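Local coordinates for protein L-threonine dehydrogenase (Flavobacterium frigidimaris, PDB 2YY7) that binds NAD and probably catalyses the NAD-dependent oxidation of L-threonine at its 3-hydroxyl group, at residues A[164-168]-A[226-231]; A[183-187]-A[201-205]; A[207-213]-A[244-250]; A[232-236]-A[290-294]. All coordinates share one frame; numbering follows the deposited sequence.

Interaction 1 of 4, residues A[164-168]-A[226-231]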
loop_
_atom_site.group_PDB
_atom_site.type_symbol
_atom_site.label_atom_id
_atom_site.label_comp_id
_atom_site.label_asym_id
_atom_site.label_seq_id
_atom_site.Cartn_x
_atom_site.Cartn_y
_atom_site.Cartn_z
ATOM N N ASP A 164 14.839 -8.175 -11.283
ATOM C CA ASP A 164 15.095 -6.935 -12.012
ATOM C C ASP A 164 13.756 -6.388 -12.501
ATOM O O ASP A 164 13.302 -6.731 -13.594
ATOM C CB ASP A 164 16.004 -7.191 -13.218
ATOM C CG ASP A 164 16.462 -5.902 -13.898
ATOM O OD1 ASP A 164 15.949 -4.810 -13.567
ATOM O OD2 ASP A 164 17.342 -5.982 -14.778
ATOM N N VAL A 165 13.117 -5.558 -11.683
ATOM C CA VAL A 165 11.837 -4.958 -12.052
ATOM C C VAL A 165 11.994 -3.442 -12.047
ATOM O O VAL A 165 12.452 -2.854 -11.067
ATOM C CB VAL A 165 10.704 -5.379 -11.078
ATOM C CG1 VAL A 165 11.119 -5.112 -9.635
ATOM C CG2 VAL A 165 9.421 -4.629 -11.420
ATOM N N ARG A 166 11.619 -2.820 -13.158
ATOM C CA ARG A 166 11.748 -1.380 -13.312
ATOM C C ARG A 166 10.385 -0.737 -13.495
ATOM O O ARG A 166 9.508 -1.299 -14.153
ATOM C CB ARG A 166 12.659 -1.095 -14.503
ATOM C CG ARG A 166 13.908 -1.971 -14.461
ATOM C CD ARG A 166 14.909 -1.687 -15.566
ATOM N NE ARG A 166 16.030 -2.618 -15.466
ATOM C CZ ARG A 166 17.150 -2.539 -16.176
ATOM N NH1 ARG A 166 17.318 -1.564 -17.056
ATOM N NH2 ARG A 166 18.106 -3.445 -16.002
ATOM N N SER A 167 10.214 0.450 -12.920
ATOM C CA SER A 167 8.937 1.146 -12.990
ATOM C C SER A 167 9.036 2.666 -13.041
ATOM O O SER A 167 10.020 3.257 -12.598
ATOM C CB SER A 167 8.084 0.757 -11.779
ATOM O OG SER A 167 6.808 1.378 -11.823
ATOM N N ILE A 168 8.001 3.284 -13.599
ATOM C CA ILE A 168 7.904 4.732 -13.662
ATOM C C ILE A 168 6.458 5.139 -13.380
ATOM O O ILE A 168 5.509 4.443 -13.756
ATOM C CB ILE A 168 8.359 5.312 -15.038
ATOM C CG1 ILE A 168 7.610 4.641 -16.182
ATOM C CG2 ILE A 168 9.863 5.117 -15.218
ATOM C CD1 ILE A 168 8.138 5.052 -17.552
ATOM N N ILE A 226 14.496 3.240 -19.749
ATOM C CA ILE A 226 14.771 2.728 -18.410
ATOM C C ILE A 226 15.013 1.220 -18.474
ATOM O O ILE A 226 15.798 0.669 -17.700
ATOM C CB ILE A 226 13.612 3.029 -17.414
ATOM C CG1 ILE A 226 14.049 2.640 -15.995
ATOM C CG2 ILE A 226 12.360 2.263 -17.808
ATOM C CD1 ILE A 226 13.084 3.061 -14.896
ATOM N N MET A 227 14.346 0.554 -19.412
ATOM C CA MET A 227 14.501 -0.891 -19.574
ATOM C C MET A 227 15.816 -1.294 -20.244
ATOM O O MET A 227 16.385 -2.335 -19.914
ATOM C CB MET A 227 13.319 -1.460 -20.363
ATOM C CG MET A 227 12.052 -1.626 -19.530
ATOM S SD MET A 227 12.217 -2.918 -18.258
ATOM C CE MET A 227 11.659 -4.333 -19.157
ATOM N N LYS A 228 16.303 -0.484 -21.183
ATOM C CA LYS A 228 17.559 -0.817 -21.861
ATOM C C LYS A 228 18.789 -0.353 -21.082
ATOM O O LYS A 228 19.909 -0.759 -21.382
ATOM C CB LYS A 228 17.602 -0.208 -23.265
ATOM C CG LYS A 228 17.704 1.306 -23.278
ATOM C CD LYS A 228 18.167 1.829 -24.636
ATOM C CE LYS A 228 17.219 1.434 -25.756
ATOM N NZ LYS A 228 17.643 2.024 -27.060
ATOM N N ALA A 229 18.584 0.497 -20.082
ATOM C CA ALA A 229 19.696 1.003 -19.288
ATOM C C ALA A 229 20.380 -0.093 -18.476
ATOM O O ALA A 229 19.754 -1.085 -18.096
ATOM C CB ALA A 229 19.210 2.103 -18.355
ATOM N N PRO A 230 21.688 0.060 -18.220
ATOM C CA PRO A 230 22.405 -0.948 -17.437
ATOM C C PRO A 230 21.790 -1.040 -16.037
ATOM O O PRO A 230 21.364 -0.033 -15.466
ATOM C CB PRO A 230 23.848 -0.430 -17.432
ATOM C CG PRO A 230 23.700 1.046 -17.653
ATOM C CD PRO A 230 22.605 1.115 -18.688
ATOM N N VAL A 231 21.740 -2.250 -15.496
ATOM C CA VAL A 231 21.141 -2.478 -14.189
ATOM C C VAL A 231 21.671 -1.593 -13.063
ATOM O O VAL A 231 20.902 -1.171 -12.196
ATOM C CB VAL A 231 21.284 -3.962 -13.763
ATOM C CG1 VAL A 231 22.738 -4.282 -13.433
ATOM C CG2 VAL A 231 20.382 -4.250 -12.575
HETATM O O HOH W 1 19.991 -3.992 -18.356
#
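R166 reaches from strand 164-174 to the C-terminal end of helix 216-228, where I226 and A229 offer it backbone oxygens. Its CB starts beside I226 CD1 and M227 SD, each 4.2 Å away. With CG swung beside the backbone N (chi1 -46°) and the chain then extended to NE, CD passes 4.0 Å from M227 SD and the guanidinium arrives at the helix end. NH1 gives one hydrogen bond to A229 O at 2.7 Å and another to I226 O at 2.8 Å, both acceptors lying near the guanidinium plane. I226 O is a natural target, because four residues on stands P230, which has no N-H to offer. NE and NH2 turn the other way, to D164, two residues back on the same side of the strand. R166 NE meets D164 OD1 at 2.9 Å in an almost straight salt-bridged bond (175°), and NH2 bonds OD2 at the same distance. NH2 also reaches a water that donates to A229 O. Held through all three nitrogens, the group can hardly rotate. A methionine here would probably leave the oxygens of I226 and A229 without the R166 donor and the D164 carboxylate without its two-nitrogen partner. Further along, I168 CG2 touches I226 CD1 at 3.8 Å, branched apolar side chains suiting the buried interface. The strand lies in the mixed, largely parallel sheet of the Rossmann-type domain, hydrogen-bonded to strand 112-118, whose K112 NZ hydrogen-bonds M227 O; I168 and I226 also touch Y240 of strand 240-241 and W292 of helix 286-292.

Interaction 2 of 4, residues A[183-187]-A[201-205]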
loop_
_atom_site.group_PDB
_atom_site.type_symbol
_atom_site.label_atom_id
_atom_site.label_comp_id
_atom_site.label_asym_id
_atom_site.label_seq_id
_atom_site.Cartn_x
_atom_site.Cartn_y
_atom_site.Cartn_z
ATOM N N GLY A 183 -8.875 6.992 -17.613
ATOM C CA GLY A 183 -8.070 7.593 -16.567
ATOM C C GLY A 183 -8.730 8.914 -16.222
ATOM O O GLY A 183 -9.717 9.289 -16.853
ATOM N N THR A 184 -8.201 9.622 -15.233
ATOM C CA THR A 184 -8.779 10.902 -14.836
ATOM C C THR A 184 -8.272 12.036 -15.724
ATOM O O THR A 184 -8.856 13.120 -15.765
ATOM C CB THR A 184 -8.440 11.220 -13.364
ATOM O OG1 THR A 184 -8.954 10.180 -12.523
ATOM C CG2 THR A 184 -9.051 12.537 -12.948
ATOM N N THR A 185 -7.186 11.773 -16.443
ATOM C CA THR A 185 -6.580 12.761 -17.326
ATOM C C THR A 185 -7.031 12.618 -18.779
ATOM O O THR A 185 -6.552 13.335 -19.659
ATOM C CB THR A 185 -5.041 12.645 -17.271
ATOM O OG1 THR A 185 -4.653 11.286 -17.513
ATOM C CG2 THR A 185 -4.521 13.063 -15.904
ATOM N N ASP A 186 -7.961 11.702 -19.031
ATOM C CA ASP A 186 -8.441 11.451 -20.386
ATOM C C ASP A 186 -9.012 12.665 -21.123
ATOM O O ASP A 186 -9.103 12.652 -22.352
ATOM C CB ASP A 186 -9.476 10.322 -20.367
ATOM C CG ASP A 186 -8.875 8.978 -19.972
ATOM O OD1 ASP A 186 -7.686 8.929 -19.580
ATOM O OD2 ASP A 186 -9.595 7.965 -20.054
ATOM N N TYR A 187 -9.384 13.714 -20.394
ATOM C CA TYR A 187 -9.939 14.899 -21.047
ATOM C C TYR A 187 -8.923 15.530 -22.000
ATOM O O TYR A 187 -9.305 16.155 -22.987
ATOM C CB TYR A 187 -10.376 15.954 -20.018
ATOM C CG TYR A 187 -9.295 16.956 -19.675
ATOM C CD1 TYR A 187 -8.403 16.724 -18.628
ATOM C CD2 TYR A 187 -9.130 18.118 -20.434
ATOM C CE1 TYR A 187 -7.370 17.627 -18.345
ATOM C CE2 TYR A 187 -8.097 19.020 -20.165
ATOM C CZ TYR A 187 -7.224 18.766 -19.119
ATOM O OH TYR A 187 -6.194 19.646 -18.861
ATOM N N TYR A 201 -16.091 21.495 -26.920
ATOM C CA TYR A 201 -15.907 20.390 -25.989
ATOM C C TYR A 201 -16.455 20.699 -24.601
ATOM O O TYR A 201 -16.376 21.831 -24.126
ATOM C CB TYR A 201 -14.409 20.056 -25.886
ATOM C CG TYR A 201 -14.047 18.994 -24.860
ATOM C CD1 TYR A 201 -13.066 19.240 -23.898
ATOM C CD2 TYR A 201 -14.678 17.749 -24.854
ATOM C CE1 TYR A 201 -12.723 18.280 -22.953
ATOM C CE2 TYR A 201 -14.341 16.773 -23.910
ATOM C CZ TYR A 201 -13.362 17.049 -22.960
ATOM O OH TYR A 201 -13.032 16.111 -22.013
ATOM N N GLU A 202 -17.027 19.682 -23.968
ATOM C CA GLU A 202 -17.542 19.812 -22.616
ATOM C C GLU A 202 -16.588 19.002 -21.741
ATOM O O GLU A 202 -16.615 17.772 -21.737
ATOM C CB GLU A 202 -18.977 19.281 -22.537
ATOM C CG GLU A 202 -19.973 20.149 -23.318
ATOM C CD GLU A 202 -21.420 19.719 -23.133
ATOM O OE1 GLU A 202 -22.320 20.408 -23.657
ATOM O OE2 GLU A 202 -21.659 18.693 -22.467
ATOM N N CYS A 203 -15.732 19.719 -21.021
ATOM C CA CYS A 203 -14.708 19.138 -20.153
ATOM C C CYS A 203 -15.241 18.594 -18.823
ATOM O O CYS A 203 -16.051 19.246 -18.164
ATOM C CB CYS A 203 -13.648 20.207 -19.884
ATOM S SG CYS A 203 -12.096 19.613 -19.207
ATOM N N PHE A 204 -14.777 17.411 -18.416
ATOM C CA PHE A 204 -15.236 16.827 -17.160
ATOM C C PHE A 204 -14.403 17.216 -15.932
ATOM O O PHE A 204 -14.541 16.619 -14.862
ATOM C CB PHE A 204 -15.350 15.297 -17.280
ATOM C CG PHE A 204 -14.047 14.588 -17.538
ATOM C CD1 PHE A 204 -13.107 14.433 -16.523
ATOM C CD2 PHE A 204 -13.784 14.023 -18.787
ATOM C CE1 PHE A 204 -11.927 13.720 -16.744
ATOM C CE2 PHE A 204 -12.608 13.309 -19.018
ATOM C CZ PHE A 204 -11.679 13.155 -17.996
ATOM N N LEU A 205 -13.557 18.227 -16.099
ATOM C CA LEU A 205 -12.717 18.761 -15.027
ATOM C C LEU A 205 -12.818 20.290 -15.106
ATOM O O LEU A 205 -12.949 20.838 -16.200
ATOM C CB LEU A 205 -11.263 18.327 -15.223
ATOM C CG LEU A 205 -10.646 17.322 -14.243
ATOM C CD1 LEU A 205 -11.614 16.194 -13.912
ATOM C CD2 LEU A 205 -9.364 16.782 -14.855
#
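A buried aromatic cluster close to the NAD-binding cleft joins Y187, at the start of helix 187-197, to Y201 and C203 of strand 200-203 and F204 and L205 just after it. Y187 CB lies over one face of the F204 ring, offset toward the rim, in a CH-pi contact 4.0 Å from the centroid. F204 gets there because its CG stands between its own backbone N and carbonyl carbon (chi1 64°), turning the ring back to the loop. The rim of that ring meets T184 O in its plane, at 3.3 Å from CE1, where the faintly positive ring hydrogens suit a carbonyl oxygen. Replacing F204 by an alanine would probably open a gap beneath Y187 CB and leave T184 O without the ring edge it faces. The Y187 ring has its own neighbours: C203 SG approaches it obliquely, 3.5 Å from CD2, a sulfur-aromatic contact, and L205 CD2 sits 3.9 Å from CD1, L205 and Y187 crossing at about a right angle. A small polarizable sulfur and a branched aliphatic group both fit such a ring closely. Y201 brings its OH to 3.3 Å from Y187 CB. Around the cluster, strand 200-203 pairs with strand 264-267, R272 of helix 272-276 makes a cation-pi contact with F204, and M213 of strand 211-215 packs against Y187.

Interaction 3 of 4, residues A[207-213]-A[244-250]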
loop_
_atom_site.group_PDB
_atom_site.type_symbol
_atom_site.label_atom_id
_atom_site.label_comp_id
_atom_site.label_asym_id
_atom_site.label_seq_id
_atom_site.Cartn_x
_atom_site.Cartn_y
_atom_site.Cartn_z
ATOM N N SER A 207 -11.849 24.270 -15.153
ATOM C CA SER A 207 -10.836 25.003 -15.911
ATOM C C SER A 207 -9.419 25.167 -15.374
ATOM O O SER A 207 -8.469 25.140 -16.156
ATOM C CB SER A 207 -11.379 26.390 -16.299
ATOM O OG SER A 207 -11.338 27.299 -15.215
ATOM N N GLU A 208 -9.254 25.339 -14.066
ATOM C CA GLU A 208 -7.917 25.532 -13.514
ATOM C C GLU A 208 -7.314 24.302 -12.828
ATOM O O GLU A 208 -6.428 24.431 -11.986
ATOM C CB GLU A 208 -7.920 26.707 -12.529
ATOM C CG GLU A 208 -8.524 27.997 -13.084
ATOM C CD GLU A 208 -7.977 28.369 -14.453
ATOM O OE1 GLU A 208 -6.745 28.534 -14.581
ATOM O OE2 GLU A 208 -8.785 28.499 -15.402
ATOM N N THR A 209 -7.789 23.113 -13.192
ATOM C CA THR A 209 -7.283 21.871 -12.613
ATOM C C THR A 209 -5.924 21.547 -13.237
ATOM O O THR A 209 -5.845 20.895 -14.281
ATOM C CB THR A 209 -8.265 20.711 -12.877
ATOM O OG1 THR A 209 -9.550 21.053 -12.344
ATOM C CG2 THR A 209 -7.783 19.428 -12.219
ATOM N N LYS A 210 -4.859 22.022 -12.596
ATOM C CA LYS A 210 -3.501 21.807 -13.085
ATOM C C LYS A 210 -3.033 20.388 -12.780
ATOM O O LYS A 210 -3.120 19.927 -11.644
ATOM C CB LYS A 210 -2.560 22.828 -12.441
ATOM C CG LYS A 210 -1.135 22.811 -12.957
ATOM C CD LYS A 210 -0.324 23.885 -12.251
ATOM C CE LYS A 210 1.140 23.823 -12.632
ATOM N NZ LYS A 210 1.302 23.949 -14.106
ATOM N N MET A 211 -2.537 19.696 -13.801
ATOM C CA MET A 211 -2.079 18.322 -13.625
ATOM C C MET A 211 -0.811 18.017 -14.399
ATOM O O MET A 211 -0.472 18.717 -15.356
ATOM C CB MET A 211 -3.159 17.342 -14.088
ATOM C CG MET A 211 -4.504 17.507 -13.401
ATOM S SD MET A 211 -5.708 16.337 -14.076
ATOM C CE MET A 211 -5.418 14.937 -13.007
ATOM N N PRO A 212 -0.088 16.961 -13.987
ATOM C CA PRO A 212 1.152 16.525 -14.641
ATOM C C PRO A 212 0.737 15.704 -15.860
ATOM O O PRO A 212 -0.042 14.752 -15.735
ATOM C CB PRO A 212 1.821 15.645 -13.587
ATOM C CG PRO A 212 1.193 16.085 -12.291
ATOM C CD PRO A 212 -0.237 16.297 -12.683
ATOM N N MET A 213 1.254 16.068 -17.029
ATOM C CA MET A 213 0.915 15.366 -18.261
ATOM C C MET A 213 2.161 15.035 -19.070
ATOM O O MET A 213 3.238 15.576 -18.817
ATOM C CB MET A 213 -0.019 16.234 -19.111
ATOM C CG MET A 213 -1.373 16.522 -18.473
ATOM S SD MET A 213 -2.584 15.226 -18.783
ATOM C CE MET A 213 -4.107 16.077 -18.338
ATOM N N ALA A 244 7.102 15.758 -17.595
ATOM C CA ALA A 244 7.279 16.408 -18.886
ATOM C C ALA A 244 6.537 17.743 -18.858
ATOM O O ALA A 244 7.159 18.801 -18.897
ATOM C CB ALA A 244 6.740 15.521 -20.012
ATOM N N MET A 245 5.209 17.685 -18.763
ATOM C CA MET A 245 4.385 18.892 -18.740
ATOM C C MET A 245 3.435 18.967 -17.556
ATOM O O MET A 245 3.201 17.985 -16.857
ATOM C CB MET A 245 3.507 18.977 -19.991
ATOM C CG MET A 245 4.157 18.592 -21.295
ATOM S SD MET A 245 2.905 18.624 -22.595
ATOM C CE MET A 245 2.179 16.984 -22.410
ATOM N N SER A 246 2.870 20.154 -17.376
ATOM C CA SER A 246 1.878 20.439 -16.347
ATOM C C SER A 246 1.089 21.599 -16.925
ATOM O O SER A 246 1.665 22.623 -17.309
ATOM C CB SER A 246 2.527 20.850 -15.015
ATOM O OG SER A 246 2.873 19.714 -14.232
ATOM N N PHE A 247 -0.223 21.419 -17.027
ATOM C CA PHE A 247 -1.095 22.448 -17.569
ATOM C C PHE A 247 -2.534 22.261 -17.109
ATOM O O PHE A 247 -2.903 21.206 -16.599
ATOM C CB PHE A 247 -1.013 22.458 -19.109
ATOM C CG PHE A 247 -1.427 21.154 -19.773
ATOM C CD1 PHE A 247 -2.770 20.783 -19.853
ATOM C CD2 PHE A 247 -0.470 20.319 -20.345
ATOM C CE1 PHE A 247 -3.156 19.596 -20.499
ATOM C CE2 PHE A 247 -0.840 19.128 -20.994
ATOM C CZ PHE A 247 -2.188 18.769 -21.069
ATOM N N THR A 248 -3.337 23.303 -17.278
ATOM C CA THR A 248 -4.744 23.279 -16.898
ATOM C C THR A 248 -5.575 23.124 -18.165
ATOM O O THR A 248 -5.058 23.258 -19.275
ATOM C CB THR A 248 -5.165 24.612 -16.249
ATOM O OG1 THR A 248 -4.941 25.673 -17.187
ATOM C CG2 THR A 248 -4.364 24.886 -14.982
ATOM N N PRO A 249 -6.873 22.824 -18.017
ATOM C CA PRO A 249 -7.714 22.680 -19.205
ATOM C C PRO A 249 -7.733 24.001 -19.982
ATOM O O PRO A 249 -7.702 24.006 -21.213
ATOM C CB PRO A 249 -9.074 22.325 -18.617
ATOM C CG PRO A 249 -8.694 21.508 -17.414
ATOM C CD PRO A 249 -7.566 22.322 -16.817
ATOM N N THR A 250 -7.768 25.118 -19.254
ATOM C CA THR A 250 -7.781 26.434 -19.888
ATOM C C THR A 250 -6.568 26.584 -20.798
ATOM O O THR A 250 -6.685 27.058 -21.932
ATOM C CB THR A 250 -7.753 27.583 -18.846
ATOM O OG1 THR A 250 -8.914 27.509 -18.012
ATOM C CG2 THR A 250 -7.736 28.940 -19.544
HETATM O O HOH W 2 -5.033 28.186 -16.579
HETATM O O HOH W 3 -4.940 19.493 -16.491
#
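T250, in the first turn of helix 249-257, is gripped by S207 and E208. Its backbone N donates to S207 O at 3.2 Å, in the carbonyl plane and on a lone pair, while its OG1 lies 2.8 Å from E208 OE2 and 3.0 Å from S207 O, one proton serving the two alternatives. S207 OG also donates to E208 OE2, steadying the carboxylate, and a water joins E208 OE1 to T248 OG1. Farther on, M211 and F247 form an antiparallel hydrogen-bonded pair, as do M213 and M245, where M213 N lies 2.7 Å from M245 O. P212, lacking an N-H, fits the non-hydrogen-bonded position opposite S246. Next to M211, a water donates to both T209 O and F247 O as the chains part. On the face carrying the methionines, M213 CG packs 3.5 Å from F247 CZ, and M213 SD makes an oblique Met-aromatic contact; flexible thioethers mould well to a ring. P249 CD fills the bend near S207 O. Strands 211-215 and 245-247 thus form an antiparallel pair running into a helix whose N-cap, T248, forms with E251 a capping box.

Interaction 4 of 4, residues A[232-236]-A[290-294]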
loop_
_atom_site.group_PDB
_atom_site.type_symbol
_atom_site.label_atom_id
_atom_site.label_comp_id
_atom_site.label_asym_id
_atom_site.label_seq_id
_atom_site.Cartn_x
_atom_site.Cartn_y
_atom_site.Cartn_z
ATOM N N GLU A 232 22.970 -1.299 -13.071
ATOM C CA GLU A 232 23.545 -0.472 -12.013
ATOM C C GLU A 232 23.056 0.975 -12.023
ATOM O O GLU A 232 23.311 1.722 -11.080
ATOM C CB GLU A 232 25.079 -0.491 -12.070
ATOM C CG GLU A 232 25.684 0.118 -13.320
ATOM C CD GLU A 232 25.847 -0.882 -14.452
ATOM O OE1 GLU A 232 26.345 -0.475 -15.523
ATOM O OE2 GLU A 232 25.487 -2.069 -14.276
ATOM N N LYS A 233 22.356 1.373 -13.082
ATOM C CA LYS A 233 21.840 2.734 -13.171
ATOM C C LYS A 233 20.444 2.855 -12.580
ATOM O O LYS A 233 19.965 3.959 -12.338
ATOM C CB LYS A 233 21.824 3.220 -14.624
ATOM C CG LYS A 233 23.185 3.684 -15.126
ATOM C CD LYS A 233 23.076 4.292 -16.513
ATOM C CE LYS A 233 24.426 4.771 -17.021
ATOM N NZ LYS A 233 24.324 5.292 -18.417
ATOM N N ILE A 234 19.795 1.716 -12.356
ATOM C CA ILE A 234 18.459 1.700 -11.771
ATOM C C ILE A 234 18.662 1.693 -10.260
ATOM O O ILE A 234 18.902 0.649 -9.663
ATOM C CB ILE A 234 17.681 0.434 -12.195
ATOM C CG1 ILE A 234 17.651 0.331 -13.724
ATOM C CG2 ILE A 234 16.264 0.470 -11.627
ATOM C CD1 ILE A 234 17.041 1.536 -14.427
ATOM N N LYS A 235 18.572 2.867 -9.643
ATOM C CA LYS A 235 18.791 2.988 -8.211
ATOM C C LYS A 235 17.528 2.961 -7.354
ATOM O O LYS A 235 17.598 2.732 -6.147
ATOM C CB LYS A 235 19.593 4.260 -7.931
ATOM C CG LYS A 235 20.924 4.300 -8.687
ATOM C CD LYS A 235 21.751 5.514 -8.313
ATOM C CE LYS A 235 23.028 5.582 -9.139
ATOM N NZ LYS A 235 23.847 4.344 -9.006
ATOM N N ILE A 236 16.379 3.200 -7.974
ATOM C CA ILE A 236 15.113 3.178 -7.255
ATOM C C ILE A 236 14.361 1.940 -7.741
ATOM O O ILE A 236 14.146 1.759 -8.943
ATOM C CB ILE A 236 14.295 4.458 -7.527
ATOM C CG1 ILE A 236 15.114 5.684 -7.097
ATOM C CG2 ILE A 236 12.973 4.408 -6.760
ATOM C CD1 ILE A 236 14.413 7.015 -7.303
ATOM N N GLU A 290 18.750 12.024 -13.464
ATOM C CA GLU A 290 20.100 11.803 -12.954
ATOM C C GLU A 290 20.560 10.346 -13.063
ATOM O O GLU A 290 21.682 10.078 -13.496
ATOM C CB GLU A 290 20.179 12.269 -11.493
ATOM C CG GLU A 290 21.440 11.854 -10.748
ATOM C CD GLU A 290 21.437 12.312 -9.296
ATOM O OE1 GLU A 290 22.365 11.938 -8.547
ATOM O OE2 GLU A 290 20.505 13.047 -8.901
ATOM N N ASP A 291 19.694 9.409 -12.683
ATOM C CA ASP A 291 20.044 7.987 -12.722
ATOM C C ASP A 291 20.169 7.357 -14.103
ATOM O O ASP A 291 21.141 6.650 -14.375
ATOM C CB ASP A 291 19.045 7.167 -11.902
ATOM C CG ASP A 291 19.079 7.511 -10.423
ATOM O OD1 ASP A 291 20.015 8.221 -9.991
ATOM O OD2 ASP A 291 18.170 7.060 -9.692
ATOM N N TRP A 292 19.189 7.583 -14.974
ATOM C CA TRP A 292 19.262 6.997 -16.306
ATOM C C TRP A 292 19.078 7.973 -17.464
ATOM O O TRP A 292 18.681 7.581 -18.561
ATOM C CB TRP A 292 18.279 5.820 -16.438
ATOM C CG TRP A 292 16.909 6.056 -15.880
ATOM C CD1 TRP A 292 16.518 5.926 -14.575
ATOM C CD2 TRP A 292 15.732 6.411 -16.617
ATOM N NE1 TRP A 292 15.169 6.172 -14.455
ATOM C CE2 TRP A 292 14.663 6.473 -15.694
ATOM C CE3 TRP A 292 15.477 6.681 -17.968
ATOM C CZ2 TRP A 292 13.355 6.794 -16.080
ATOM C CZ3 TRP A 292 14.177 7.000 -18.353
ATOM C CH2 TRP A 292 13.133 7.052 -17.410
ATOM N N ASP A 293 19.381 9.243 -17.213
ATOM C CA ASP A 293 19.304 10.282 -18.236
ATOM C C ASP A 293 17.948 10.549 -18.868
ATOM O O ASP A 293 17.865 10.801 -20.070
ATOM C CB ASP A 293 20.307 9.986 -19.350
ATOM C CG ASP A 293 21.741 10.147 -18.899
ATOM O OD1 ASP A 293 22.090 11.256 -18.441
ATOM O OD2 ASP A 293 22.514 9.169 -19.006
ATOM N N TRP A 294 16.883 10.501 -18.077
ATOM C CA TRP A 294 15.565 10.782 -18.623
ATOM C C TRP A 294 15.496 12.237 -19.076
ATOM O O TRP A 294 16.005 13.127 -18.400
ATOM C CB TRP A 294 14.475 10.546 -17.574
ATOM C CG TRP A 294 13.153 11.178 -17.947
ATOM C CD1 TRP A 294 12.425 12.056 -17.199
ATOM C CD2 TRP A 294 12.419 10.984 -19.164
ATOM N NE1 TRP A 294 11.284 12.422 -17.869
ATOM C CE2 TRP A 294 11.252 11.781 -19.079
ATOM C CE3 TRP A 294 12.631 10.218 -20.320
ATOM C CZ2 TRP A 294 10.301 11.833 -20.104
ATOM C CZ3 TRP A 294 11.682 10.271 -21.341
ATOM C CH2 TRP A 294 10.531 11.075 -21.224
#
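K233 and D291 bring the two backbones together, their CA atoms 5.6 Å apart. Residues 232-233 end a 3-10 turn and 234-236 run on as loop, while in the other segment D293, with a positive phi of 61°, has left helical geometry as the chain turns away. K233 O lies 3.4 Å from D291 CB, and the K233 side chain, extended beyond CG, runs alongside the helix end with CB, CG and CD all near D291 O. A lysine suits this border because its methylenes cover the backbone while its ammonium group runs on toward D293; NZ ends 4.3 Å from D293 OD2, opposite charges near each other yet beyond a salt bridge. The D291 carboxylate is flanked by the aliphatic part of K235, which crosses it obliquely: OD2 lies 3.6 Å from CB and OD1 3.6 Å from CD. D291 OD2 is satisfied by a hydrogen bond with Y240 OH, and the same hydroxyl bonds the backbone N of K235 and of I236, tying loop and helix through a single phenol. On the inner side I234 CD1 nears W292 CD1 at 4.4 Å, the indole being held edge-to-face with Y240 and covered on one face by W294 CB. The arrangement is a helix C-terminus laid over the connection into strand 240-241, part of the layer of helices and loops that covers a Rossmann-type sheet.

Overall arrangement
The four contacts fall into two groups whose centres lie about 27 to 33 Å apart. Interactions 1 and 4, with centres 8 Å apart, touch through I226, I234, I168 and W292 and form one continuous region; interactions 2 and 3, 11 Å apart between centres, meet where Y187 packs on F247 and P249. Along the chain, interaction 2 is nested within the loop closed by interaction 1, while interaction 3 crosses both 1 and 4. Strand 164-174 of interaction 1 neighbours strand 211-215 of interaction 3, and helix 216-228 leads from the latter back to the former. This is consistent with one group in the Rossmann-type core and the other toward the smaller, probably substrate-binding part, the shared sheet running between them.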